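Long-range contact in SsfS6 (PDB 4FZR), which belongs to the GT-B clan, with two Rossmann-like domains related to the erythromycin biosynthesis protein CIII family: residues 50-55 and 65-70. Sequence-based numbering, arbitrary orientation.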
ATOM      1  N   ALA A  50      12.261  10.395   2.328  1.00 21.26           N
ATOM      2  CA  ALA A  50      12.164  10.856   3.710  1.00 23.46           C
ATOM      3  C   ALA A  50      13.420  10.477   4.492  1.00 26.78           C
ATOM      4  O   ALA A  50      14.342   9.879   3.939  1.00 23.65           O
ATOM      5  CB  ALA A  50      10.922  10.272   4.377  1.00 17.30           C
ATOM      6  N   SER A  51      13.456  10.829   5.774  1.00 23.01           N
ATOM      7  CA  SER A  51      14.599  10.505   6.622  1.00 23.53           C
ATOM      8  C   SER A  51      14.772   8.990   6.744  1.00 22.36           C
ATOM      9  O   SER A  51      13.802   8.236   6.674  1.00 22.92           O
ATOM     10  CB  SER A  51      14.438  11.137   8.006  1.00 16.58           C
ATOM     11  OG  SER A  51      13.338  10.578   8.702  1.00 18.02           O
ATOM     12  N   GLU A  52      16.016   8.556   6.929  1.00 23.49           N
ATOM     13  CA  GLU A  52      16.355   7.137   6.978  1.00 22.54           C
ATOM     14  C   GLU A  52      15.442   6.348   7.910  1.00 22.09           C
ATOM     15  O   GLU A  52      15.085   5.204   7.621  1.00 27.94           O
ATOM     16  CB  GLU A  52      17.804   6.965   7.432  1.00 30.12           C
ATOM     17  CG  GLU A  52      18.257   5.517   7.514  1.00 35.47           C
ATOM     18  CD  GLU A  52      18.571   4.934   6.151  1.00 51.36           C
ATOM     19  OE1 GLU A  52      19.320   5.582   5.389  1.00 56.88           O
ATOM     20  OE2 GLU A  52      18.063   3.836   5.837  1.00 53.68           O
ATOM     21  N   ASN A  53      15.072   6.957   9.032  1.00 18.10           N
ATOM     22  CA  ASN A  53      14.284   6.262  10.048  1.00 19.03           C
ATOM     23  C   ASN A  53      12.814   6.069   9.672  1.00 17.97           C
ATOM     24  O   ASN A  53      12.080   5.352  10.353  1.00 17.31           O
ATOM     25  CB  ASN A  53      14.400   6.970  11.404  1.00 16.31           C
ATOM     26  CG  ASN A  53      13.903   8.403  11.366  1.00 18.98           C
ATOM     27  OD1 ASN A  53      14.493   9.262  10.713  1.00 20.69           O
ATOM     28  ND2 ASN A  53      12.822   8.671  12.090  1.00 16.22           N
HETATM   29  N   MSE A  54      12.388   6.700   8.584  1.00 16.69           N
HETATM   30  CA  MSE A  54      11.032   6.507   8.079  1.00 17.85           C
HETATM   31  C   MSE A  54      10.963   5.361   7.063  1.00 17.60           C
HETATM   32  O   MSE A  54       9.879   4.972   6.632  1.00 14.29           O
HETATM   33  CB  MSE A  54      10.513   7.810   7.462  1.00 17.11           C
HETATM   34  CG  MSE A  54      10.166   8.891   8.491  1.00 22.54           C
HETATM   35 SE   MSE A  54       8.696   8.365   9.662  1.00 29.51          SE
HETATM   36  CE  MSE A  54       9.704   7.617  11.162  1.00 29.44           C
ATOM     37  N   GLY A  55      12.120   4.807   6.704  1.00 16.56           N
ATOM     38  CA  GLY A  55      12.196   3.732   5.727  1.00 18.99           C
ATOM     39  C   GLY A  55      11.179   2.625   5.930  1.00 19.87           C
ATOM     40  O   GLY A  55      10.412   2.315   5.019  1.00 14.85           O
ATOM     41  N   PHE A  65      10.954   3.466  -1.322  1.00 23.09           N
ATOM     42  CA  PHE A  65      11.576   4.405  -0.391  1.00 16.80           C
ATOM     43  C   PHE A  65      13.000   4.802  -0.776  1.00 15.63           C
ATOM     44  O   PHE A  65      13.759   3.994  -1.301  1.00 20.61           O
ATOM     45  CB  PHE A  65      11.607   3.803   1.016  1.00 16.55           C
ATOM     46  CG  PHE A  65      12.386   4.625   2.006  1.00 23.38           C
ATOM     47  CD1 PHE A  65      11.836   5.774   2.554  1.00 19.06           C
ATOM     48  CD2 PHE A  65      13.669   4.257   2.382  1.00 22.60           C
ATOM     49  CE1 PHE A  65      12.547   6.537   3.464  1.00 25.89           C
ATOM     50  CE2 PHE A  65      14.387   5.019   3.294  1.00 26.61           C
ATOM     51  CZ  PHE A  65      13.825   6.160   3.834  1.00 27.14           C
ATOM     52  N   ALA A  66      13.353   6.052  -0.486  1.00 19.46           N
ATOM     53  CA  ALA A  66      14.718   6.546  -0.659  1.00 20.33           C
ATOM     54  C   ALA A  66      15.023   7.565   0.439  1.00 22.45           C
ATOM     55  O   ALA A  66      14.221   8.462   0.688  1.00 23.81           O
ATOM     56  CB  ALA A  66      14.888   7.180  -2.030  1.00 16.96           C
ATOM     57  N   PRO A  67      16.185   7.433   1.098  1.00 30.18           N
ATOM     58  CA  PRO A  67      16.504   8.293   2.244  1.00 27.79           C
ATOM     59  C   PRO A  67      17.072   9.650   1.832  1.00 21.78           C
ATOM     60  O   PRO A  67      17.875   9.715   0.904  1.00 30.93           O
ATOM     61  CB  PRO A  67      17.557   7.479   2.993  1.00 37.00           C
ATOM     62  CG  PRO A  67      18.278   6.732   1.907  1.00 27.22           C
ATOM     63  CD  PRO A  67      17.259   6.459   0.824  1.00 27.23           C
ATOM     64  N   THR A  68      16.659  10.716   2.512  1.00 24.86           N
ATOM     65  CA  THR A  68      17.135  12.062   2.190  1.00 29.82           C
ATOM     66  C   THR A  68      18.043  12.631   3.280  1.00 29.43           C
ATOM     67  O   THR A  68      18.634  13.696   3.112  1.00 31.79           O
ATOM     68  CB  THR A  68      15.962  13.028   1.949  1.00 29.91           C
ATOM     69  OG1 THR A  68      15.107  13.054   3.101  1.00 26.50           O
ATOM     70  CG2 THR A  68      15.166  12.589   0.729  1.00 27.01           C
ATOM     71  N   CYS A  69      18.155  11.910   4.390  1.00 25.58           N
ATOM     72  CA  CYS A  69      19.059  12.292   5.467  1.00 25.67           C
ATOM     73  C   CYS A  69      19.096  11.163   6.490  1.00 35.80           C
ATOM     74  O   CYS A  69      18.210  10.309   6.503  1.00 30.29           O
ATOM     75  CB  CYS A  69      18.615  13.607   6.122  1.00 27.54           C
ATOM     76  SG  CYS A  69      17.097  13.513   7.107  1.00 29.51           S
ATOM     77  N   PRO A  70      20.136  11.141   7.341  1.00 41.01           N
ATOM     78  CA  PRO A  70      20.207  10.110   8.383  1.00 31.46           C
ATOM     79  C   PRO A  70      19.026  10.189   9.346  1.00 25.87           C
ATOM     80  O   PRO A  70      18.257  11.144   9.290  1.00 30.30           O
ATOM     81  CB  PRO A  70      21.512  10.440   9.113  1.00 36.10           C
ATOM     82  CG  PRO A  70      22.330  11.190   8.113  1.00 32.36           C
ATOM     83  CD  PRO A  70      21.344  11.985   7.312  1.00 28.45           C
TER
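The Phe65 ring lies flat against Gly55, reaching across to the turn that precedes it. CB points toward 50-55, and CG, anti to the backbone N (chi1 173°), sets the ring against Gly55 CA, which sits 3.4 Å from the ring centroid and almost on its normal, a CH-pi contact over one face. All six ring carbons, from CG outward, lie within 3.8 Å of Gly55 CA, with CE2 at 3.5 Å. On the other branch, CE1 meets the methyl CB of Ala50 at 4.2 Å. At the far end of the ring, Ser51 O lies at the edge, near the ring plane, 3.5 Å from CZ.

Beside the ring the backbones pair as parallel strands. Ala50 N donates to Ala66 O, and Ala50 O accepts from Thr68 N at 2.8 Å. Further along, Glu52 N donates to Cys69 O at 2.8 Å. Glu52 bends at chi2 and runs alongside Pro67, its OE1 3.5 Å from Pro67 CB; both pack on Gln216 of the second subunit. The contact joins the two strands of the beta-alpha-beta unit 45-51, 55-60, 65-67, at the edge of the parallel sheet within this chain: Phe65 also packs on Val58 and Thr59 of the unit's helix, while Ser51, Thr68 and Cys69 touch Met111 of helix 93-122.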